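Local coordinates for fibronectin type III domain-containing protein (Simiduia agarivorans, PDB 6P2K) that probably hydrolyses xyloglucan-type glucans as a family 74 glycoside hydrolase, with a beta-propeller fold that also binds zinc ions, at residues S400-Y404 against Q415-N420; S217-V222 against S274-H279; G76-L81 against T97-I102. All blocks are in the same frame, centred on the assembly; numbering follows the deposited sequence.

Contact 1 (S400-Y404 against Q415-N420); sequences STYTY and QGQADN
Gln415 meets Thr403 at the open end of the antiparallel hairpin of strands 403-409 and 412-417, within the beta-propeller fold. The side chains stand roughly perpendicular, and Gln415 OE1 accepts a hydrogen bond from Thr403 OG1 at 2.9 Å, almost in line with its C=O bond. A second donor, Gln417 NE2, reaches the same OE1 at 3.1 Å from above the carbonyl plane; with Asn10 bound to Gln415 NE2, the amide has little freedom to turn. Gly416 contributes only its backbone: its O receives Tyr404 N at 2.7 Å and also lies at the edge of the Tyr404 ring. Gln417 forms the non-hydrogen-bonded pair with Thr403. Its chain runs extended beyond CG (chi2 -174°), which carries the amide along to Thr401, with OE1 3.4 Å from Thr401 CG2. Ala418 N then bonds to Tyr402 O at 3.0 Å, while one water links Ala418 O to Tyr402 N. The methyl of Ala418 packs against the Tyr404 phenol, CB lying 3.5 Å from OH, a hydroxyl anchored by Asp447. Beyond the strand the chain turns back, and Asn420, whose OD1 is held by Gln355, donates from ND2 to Gln417 OE1 at 3.2 Å, nearly in the plane of its own amide; the same ND2 lies 3.7 Å from Thr401 CG2.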
loop_
_atom_site.group_PDB
_atom_site.type_symbol
_atom_site.label_atom_id
_atom_site.label_comp_id
_atom_site.label_asym_id
_atom_site.label_seq_id
_atom_site.Cartn_x
_atom_site.Cartn_y
_atom_site.Cartn_z
ATOM N N SER B 400 -29.306 30.144 2.430
ATOM C CA SER B 400 -29.542 31.133 1.385
ATOM C C SER B 400 -28.840 30.771 0.081
ATOM O O SER B 400 -28.504 31.660 -0.709
ATOM C CB SER B 400 -29.099 32.526 1.846
ATOM O OG SER B 400 -29.513 32.779 3.175
ATOM N N THR B 401 -28.631 29.482 -0.176
ATOM C CA THR B 401 -27.917 29.059 -1.371
ATOM C C THR B 401 -28.884 28.837 -2.522
ATOM O O THR B 401 -30.011 28.374 -2.326
ATOM C CB THR B 401 -27.132 27.769 -1.124
ATOM O OG1 THR B 401 -28.039 26.708 -0.791
ATOM C CG2 THR B 401 -26.127 27.958 0.004
ATOM N N TYR B 402 -28.431 29.179 -3.726
ATOM C CA TYR B 402 -29.084 28.717 -4.945
ATOM C C TYR B 402 -28.634 27.282 -5.200
ATOM O O TYR B 402 -27.481 27.041 -5.577
ATOM C CB TYR B 402 -28.740 29.622 -6.126
ATOM C CG TYR B 402 -29.641 29.410 -7.330
ATOM C CD1 TYR B 402 -29.602 28.219 -8.052
ATOM C CD2 TYR B 402 -30.532 30.396 -7.740
ATOM C CE1 TYR B 402 -30.418 28.013 -9.138
ATOM C CE2 TYR B 402 -31.353 30.200 -8.836
ATOM C CZ TYR B 402 -31.292 29.003 -9.527
ATOM O OH TYR B 402 -32.102 28.786 -10.614
ATOM N N THR B 403 -29.533 26.326 -4.997
ATOM C CA THR B 403 -29.226 24.917 -5.201
ATOM C C THR B 403 -29.971 24.403 -6.425
ATOM O O THR B 403 -31.196 24.542 -6.514
ATOM C CB THR B 403 -29.584 24.090 -3.965
ATOM O OG1 THR B 403 -28.958 24.667 -2.810
ATOM C CG2 THR B 403 -29.094 22.656 -4.127
ATOM N N TYR B 404 -29.222 23.817 -7.367
ATOM C CA TYR B 404 -29.783 23.345 -8.632
ATOM C C TYR B 404 -30.433 21.970 -8.507
ATOM O O TYR B 404 -31.492 21.726 -9.097
ATOM C CB TYR B 404 -28.698 23.239 -9.706
ATOM C CG TYR B 404 -28.013 24.508 -10.172
ATOM C CD1 TYR B 404 -28.614 25.352 -11.098
ATOM C CD2 TYR B 404 -26.727 24.818 -9.742
ATOM C CE1 TYR B 404 -27.970 26.492 -11.553
ATOM C CE2 TYR B 404 -26.073 25.953 -10.192
ATOM C CZ TYR B 404 -26.697 26.783 -11.095
ATOM O OH TYR B 404 -26.043 27.906 -11.541
ATOM N N GLN B 415 -25.569 18.451 -2.627
ATOM C CA GLN B 415 -26.278 19.570 -3.235
ATOM C C GLN B 415 -25.393 20.166 -4.318
ATOM O O GLN B 415 -24.242 20.523 -4.053
ATOM C CB GLN B 415 -26.610 20.659 -2.215
ATOM C CG GLN B 415 -27.640 20.328 -1.167
ATOM C CD GLN B 415 -27.955 21.541 -0.307
ATOM O OE1 GLN B 415 -28.266 22.617 -0.825
ATOM N NE2 GLN B 415 -27.856 21.383 1.011
ATOM N N GLY B 416 -25.923 20.264 -5.534
ATOM C CA GLY B 416 -25.248 21.012 -6.574
ATOM C C GLY B 416 -25.671 22.465 -6.519
ATOM O O GLY B 416 -26.859 22.769 -6.652
ATOM N N GLN B 417 -24.726 23.374 -6.314
ATOM C CA GLN B 417 -25.059 24.763 -6.043
ATOM C C GLN B 417 -24.377 25.696 -7.033
ATOM O O GLN B 417 -23.381 25.349 -7.673
ATOM C CB GLN B 417 -24.657 25.154 -4.612
ATOM C CG GLN B 417 -25.389 24.364 -3.531
ATOM C CD GLN B 417 -25.088 24.869 -2.134
ATOM O OE1 GLN B 417 -24.305 25.803 -1.953
ATOM N NE2 GLN B 417 -25.709 24.251 -1.137
ATOM N N ALA B 418 -24.944 26.891 -7.153
ATOM C CA ALA B 418 -24.238 28.009 -7.753
ATOM C C ALA B 418 -23.320 28.636 -6.713
ATOM O O ALA B 418 -23.587 28.576 -5.509
ATOM C CB ALA B 418 -25.224 29.049 -8.291
ATOM N N ASP B 419 -22.214 29.211 -7.189
ATOM C CA ASP B 419 -21.215 29.876 -6.354
ATOM C C ASP B 419 -20.446 28.916 -5.448
ATOM O O ASP B 419 -19.217 29.000 -5.370
ATOM C CB ASP B 419 -21.861 30.978 -5.506
ATOM C CG ASP B 419 -22.270 32.185 -6.327
ATOM O OD1 ASP B 419 -21.558 32.509 -7.298
ATOM O OD2 ASP B 419 -23.301 32.809 -5.997
ATOM N N ASN B 420 -21.140 28.012 -4.752
ATOM C CA ASN B 420 -20.507 27.131 -3.777
ATOM C C ASN B 420 -20.275 25.714 -4.291
ATOM O O ASN B 420 -19.737 24.885 -3.548
ATOM C CB ASN B 420 -21.336 27.083 -2.495
ATOM C CG ASN B 420 -21.708 28.464 -1.996
ATOM O OD1 ASN B 420 -20.846 29.325 -1.814
ATOM N ND2 ASN B 420 -22.997 28.684 -1.776
HETATM O O HOH W 1 -27.511 25.258 1.355
HETATM O O HOH W 2 -25.672 29.727 -3.837
#

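Contact 2 (S217-V222 against S274-H279); sequences SPNGQV and STGNSH
Ser217 lies over one face of the His279 imidazole, its CB 3.8 Å from the ring centroid and 20° off the normal, a CH-pi contact. Because OG stands opposite the backbone N (chi1 172°), the hydroxyl too comes over this face, displaced toward the rim on the NE2 side. Val222 approaches differently: CG2 meets the ring at its edge, 3.3 Å from CE1. Tyr224 OH is hydrogen-bonded to His279 ND1 and the Trp299 ring meets the imidazole, so the histidine is gripped from several directions; NE2 adds a weak bond to Gly276 O within its own loop. Across from it, Asn219 OD1 is held by two donors on opposite faces of its carbonyl plane, Ser217 OG at 3.0 Å and Gln221 N at 3.1 Å, the latter closing an Asx turn that overlaps the end of the type I turn from Ser217 to Gly220. Water carries much of the polar contact between the loops. One molecule is bound to Ser217 OG, Asn219 N, Ser274 O and Gly276 O, bridging both loops; a second accepts from Asn219 ND2 at 3.0 Å. Pro218 rests on the opposing backbone, its CD 3.2 Å from Ser274 O. Each loop joins the first two strands of its four-stranded antiparallel sheet, and their meeting is the side-by-side packing of successive blades in a beta-propeller.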
loop_
_atom_site.group_PDB
_atom_site.type_symbol
_atom_site.label_atom_id
_atom_site.label_comp_id
_atom_site.label_asym_id
_atom_site.label_seq_id
_atom_site.Cartn_x
_atom_site.Cartn_y
_atom_site.Cartn_z
ATOM N N SER B 217 -19.448 61.793 13.910
ATOM C CA SER B 217 -18.977 61.561 15.263
ATOM C C SER B 217 -20.085 61.882 16.265
ATOM O O SER B 217 -20.883 62.797 16.043
ATOM C CB SER B 217 -17.744 62.414 15.550
ATOM O OG SER B 217 -17.377 62.343 16.916
ATOM N N PRO B 218 -20.159 61.134 17.371
ATOM C CA PRO B 218 -21.241 61.351 18.348
ATOM C C PRO B 218 -21.386 62.786 18.825
ATOM O O PRO B 218 -22.507 63.219 19.118
ATOM C CB PRO B 218 -20.849 60.416 19.497
ATOM C CG PRO B 218 -20.138 59.298 18.819
ATOM C CD PRO B 218 -19.382 59.918 17.668
ATOM N N ASN B 219 -20.297 63.543 18.912
ATOM C CA ASN B 219 -20.416 64.939 19.304
ATOM C C ASN B 219 -20.873 65.827 18.148
ATOM O O ASN B 219 -20.968 67.049 18.317
ATOM C CB ASN B 219 -19.095 65.441 19.901
ATOM C CG ASN B 219 -17.930 65.365 18.929
ATOM O OD1 ASN B 219 -18.103 65.125 17.736
ATOM N ND2 ASN B 219 -16.722 65.581 19.446
ATOM N N GLY B 220 -21.163 65.233 16.989
ATOM C CA GLY B 220 -21.668 65.954 15.837
ATOM C C GLY B 220 -20.669 66.838 15.127
ATOM O O GLY B 220 -21.057 67.567 14.208
ATOM N N GLN B 221 -19.384 66.762 15.485
ATOM C CA GLN B 221 -18.427 67.779 15.076
ATOM C C GLN B 221 -17.498 67.344 13.945
ATOM O O GLN B 221 -16.837 68.200 13.349
ATOM C CB GLN B 221 -17.625 68.241 16.301
ATOM C CG GLN B 221 -18.563 68.818 17.342
ATOM C CD GLN B 221 -17.994 68.926 18.759
ATOM O OE1 GLN B 221 -18.625 68.487 19.712
ATOM N NE2 GLN B 221 -16.843 69.581 18.906
ATOM N N VAL B 222 -17.479 66.062 13.576
ATOM C CA VAL B 222 -16.683 65.590 12.443
ATOM C C VAL B 222 -17.522 64.647 11.592
ATOM O O VAL B 222 -18.276 63.822 12.118
ATOM C CB VAL B 222 -15.380 64.897 12.895
ATOM C CG1 VAL B 222 -14.497 64.643 11.694
ATOM C CG2 VAL B 222 -14.635 65.764 13.903
ATOM N N SER B 274 -17.003 56.794 20.819
ATOM C CA SER B 274 -16.069 57.896 20.573
ATOM C C SER B 274 -16.784 59.229 20.793
ATOM O O SER B 274 -17.084 59.983 19.867
ATOM C CB SER B 274 -15.487 57.799 19.170
ATOM O OG SER B 274 -14.896 56.530 18.954
ATOM N N THR B 275 -17.042 59.520 22.067
ATOM C CA THR B 275 -17.765 60.722 22.457
ATOM C C THR B 275 -16.874 61.952 22.584
ATOM O O THR B 275 -17.398 63.063 22.720
ATOM C CB THR B 275 -18.492 60.491 23.784
ATOM O OG1 THR B 275 -17.561 59.993 24.754
ATOM C CG2 THR B 275 -19.614 59.483 23.605
ATOM N N GLY B 276 -15.559 61.789 22.544
ATOM C CA GLY B 276 -14.619 62.897 22.648
ATOM C C GLY B 276 -14.092 63.333 21.299
ATOM O O GLY B 276 -14.833 63.401 20.313
ATOM N N ASN B 277 -12.795 63.633 21.254
ATOM C CA ASN B 277 -12.146 64.100 20.035
ATOM C C ASN B 277 -11.340 63.018 19.324
ATOM O O ASN B 277 -10.791 63.281 18.248
ATOM C CB ASN B 277 -11.239 65.299 20.344
ATOM C CG ASN B 277 -11.949 66.372 21.150
ATOM O OD1 ASN B 277 -13.179 66.434 21.178
ATOM N ND2 ASN B 277 -11.176 67.228 21.805
ATOM N N SER B 278 -11.265 61.812 19.879
ATOM C CA SER B 278 -10.620 60.679 19.222
ATOM C C SER B 278 -11.701 59.730 18.727
ATOM O O SER B 278 -12.499 59.224 19.524
ATOM C CB SER B 278 -9.660 59.961 20.170
ATOM O OG SER B 278 -8.953 58.939 19.487
ATOM N N HIS B 279 -11.727 59.491 17.418
ATOM C CA HIS B 279 -12.782 58.717 16.779
ATOM C C HIS B 279 -12.227 57.407 16.240
ATOM O O HIS B 279 -11.171 57.387 15.598
ATOM C CB HIS B 279 -13.429 59.507 15.641
ATOM C CG HIS B 279 -13.792 60.909 16.011
ATOM N ND1 HIS B 279 -13.961 61.904 15.073
ATOM C CD2 HIS B 279 -14.024 61.483 17.215
ATOM C CE1 HIS B 279 -14.275 63.031 15.684
ATOM N NE2 HIS B 279 -14.322 62.804 16.983
HETATM O O HOH W 3 -17.363 62.423 19.612
HETATM O O HOH W 4 -14.121 66.018 18.023
#

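Contact 3 (G76-L81 against T97-I102); sequences GTLYGL and TENKSI
This is a buried, largely backbone contact in which the tight turn between strands 72-77 and 80-84 packs on the 97-102 loop leading into strand 102-108. Tyr79 O accepts Asn99 N at 2.9 Å from above the carbonyl plane. The same Asn99 N stands 3.7 Å above the centre of the Tyr79 ring, which chi1 of -159° folds back over the loop; Phe131 and helix 681-684 also touch this ring. Replacing Tyr79 with an alanine would probably leave the Asn99 backbone without its aromatic cover and open a gap beside Phe131. Gly80 CA lies against two carbonyl oxygens, 3.2 Å from Thr97 O and 3.0 Å from Lys100 O, where a CB would clash with Thr97 O. After it in sequence Leu81 N bonds to Thr97 OG1 at 2.9 Å, and Ile102 CD1 packs on Leu81 CB at 3.6 Å. Before it, Thr77 O takes Ile102 N and Gly80 N from opposite faces of its plane. A type I turn, bolstered by the ST turn of Thr77, docks against a type II turn, Thr97 to Lys100, where the linker between successive blades of a beta-propeller packs on a hairpin turn of the blade it leaves.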
loop_
_atom_site.group_PDB
_atom_site.type_symbol
_atom_site.label_atom_id
_atom_site.label_comp_id
_atom_site.label_asym_id
_atom_site.label_seq_id
_atom_site.Cartn_x
_atom_site.Cartn_y
_atom_site.Cartn_z
ATOM N N GLY B 76 -36.965 47.560 5.700
ATOM C CA GLY B 76 -36.977 48.126 4.371
ATOM C C GLY B 76 -36.664 47.070 3.331
ATOM O O GLY B 76 -35.632 46.399 3.407
ATOM N N THR B 77 -37.568 46.918 2.367
ATOM C CA THR B 77 -37.437 45.922 1.310
ATOM C C THR B 77 -37.504 46.595 -0.058
ATOM O O THR B 77 -37.710 47.804 -0.181
ATOM C CB THR B 77 -38.523 44.846 1.410
ATOM O OG1 THR B 77 -39.784 45.399 1.016
ATOM C CG2 THR B 77 -38.624 44.313 2.826
ATOM N N LEU B 78 -37.337 45.771 -1.094
ATOM C CA LEU B 78 -37.384 46.269 -2.463
ATOM C C LEU B 78 -38.761 46.815 -2.814
ATOM O O LEU B 78 -38.880 47.669 -3.700
ATOM C CB LEU B 78 -36.983 45.153 -3.429
ATOM C CG LEU B 78 -36.867 45.471 -4.921
ATOM C CD1 LEU B 78 -35.820 46.549 -5.167
ATOM C CD2 LEU B 78 -36.544 44.211 -5.711
ATOM N N TYR B 79 -39.809 46.348 -2.134
ATOM C CA TYR B 79 -41.163 46.819 -2.392
ATOM C C TYR B 79 -41.667 47.798 -1.339
ATOM O O TYR B 79 -42.826 48.219 -1.406
ATOM C CB TYR B 79 -42.131 45.639 -2.509
ATOM C CG TYR B 79 -43.407 45.989 -3.249
ATOM C CD1 TYR B 79 -43.383 46.310 -4.599
ATOM C CD2 TYR B 79 -44.633 46.013 -2.595
ATOM C CE1 TYR B 79 -44.545 46.639 -5.283
ATOM C CE2 TYR B 79 -45.803 46.341 -3.271
ATOM C CZ TYR B 79 -45.751 46.653 -4.615
ATOM O OH TYR B 79 -46.904 46.977 -5.295
ATOM N N GLY B 80 -40.840 48.174 -0.372
ATOM C CA GLY B 80 -41.204 49.221 0.555
ATOM C C GLY B 80 -41.025 48.810 1.999
ATOM O O GLY B 80 -40.650 47.684 2.321
ATOM N N LEU B 81 -41.314 49.763 2.879
ATOM C CA LEU B 81 -41.146 49.565 4.310
ATOM C C LEU B 81 -42.235 48.654 4.864
ATOM O O LEU B 81 -43.396 48.722 4.450
ATOM C CB LEU B 81 -41.178 50.920 5.021
ATOM C CG LEU B 81 -40.569 51.082 6.413
ATOM C CD1 LEU B 81 -39.061 50.911 6.367
ATOM C CD2 LEU B 81 -40.935 52.449 6.960
ATOM N N THR B 97 -45.080 53.815 1.377
ATOM C CA THR B 97 -43.836 53.358 0.779
ATOM C C THR B 97 -44.031 52.177 -0.164
ATOM O O THR B 97 -43.046 51.537 -0.548
ATOM C CB THR B 97 -42.829 52.990 1.872
ATOM O OG1 THR B 97 -43.272 51.815 2.566
ATOM C CG2 THR B 97 -42.681 54.134 2.864
ATOM N N GLU B 98 -45.272 51.868 -0.536
ATOM C CA GLU B 98 -45.528 50.775 -1.466
ATOM C C GLU B 98 -44.798 51.022 -2.778
ATOM O O GLU B 98 -44.833 52.130 -3.319
ATOM C CB GLU B 98 -47.029 50.628 -1.718
ATOM C CG GLU B 98 -47.793 50.083 -0.523
ATOM C CD GLU B 98 -49.052 49.329 -0.912
ATOM O OE1 GLU B 98 -50.084 49.470 -0.218
ATOM O OE2 GLU B 98 -49.003 48.588 -1.914
ATOM N N ASN B 99 -44.130 49.984 -3.285
ATOM C CA ASN B 99 -43.357 50.051 -4.524
ATOM C C ASN B 99 -42.175 51.013 -4.416
ATOM O O ASN B 99 -41.706 51.539 -5.430
ATOM C CB ASN B 99 -44.252 50.433 -5.714
ATOM C CG ASN B 99 -43.776 49.837 -7.026
ATOM O OD1 ASN B 99 -42.666 49.315 -7.118
ATOM N ND2 ASN B 99 -44.617 49.915 -8.051
ATOM N N LYS B 100 -41.672 51.247 -3.202
ATOM C CA LYS B 100 -40.577 52.183 -2.951
ATOM C C LYS B 100 -39.471 51.462 -2.188
ATOM O O LYS B 100 -39.596 51.237 -0.983
ATOM C CB LYS B 100 -41.062 53.396 -2.157
ATOM C CG LYS B 100 -42.063 54.283 -2.877
ATOM C CD LYS B 100 -41.490 54.825 -4.172
ATOM C CE LYS B 100 -40.366 55.812 -3.896
ATOM N NZ LYS B 100 -40.149 56.753 -5.031
ATOM N N SER B 101 -38.384 51.119 -2.874
ATOM C CA SER B 101 -37.281 50.412 -2.226
ATOM C C SER B 101 -36.616 51.291 -1.174
ATOM O O SER B 101 -36.180 52.408 -1.471
ATOM C CB SER B 101 -36.254 49.972 -3.268
ATOM O OG SER B 101 -35.281 49.122 -2.691
ATOM N N ILE B 102 -36.518 50.776 0.050
ATOM C CA ILE B 102 -35.985 51.516 1.189
ATOM C C ILE B 102 -34.827 50.735 1.791
ATOM O O ILE B 102 -34.944 49.527 2.033
ATOM C CB ILE B 102 -37.075 51.781 2.242
ATOM C CG1 ILE B 102 -38.156 52.670 1.647
ATOM C CG2 ILE B 102 -36.504 52.435 3.487
ATOM C CD1 ILE B 102 -39.387 52.678 2.457
#

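Overall arrangement
The contacts are separate points of one chain that, as in other GH74 enzymes, is built from two seven-bladed beta-propellers; they follow one another as contact 3, contact 2 and contact 1. Contact 1 lies most centrally, about 8 Å from the chain centre, and contact 2 is peripheral, about 38 Å out and away from the zinc sites. Centres of contacts 1 and 3 are about 28 Å apart, with nearest atoms about 15 Å. The Tyr404 side chain is about 4 Å from that of the zinc ligand Asp405. The Leu78 side chain is about 6 Å from that of Asp124, which binds another zinc. A glycerol, probably from the crystallisation liquor, lies about 3 Å from the Ala418 side chain and may mark a pocket.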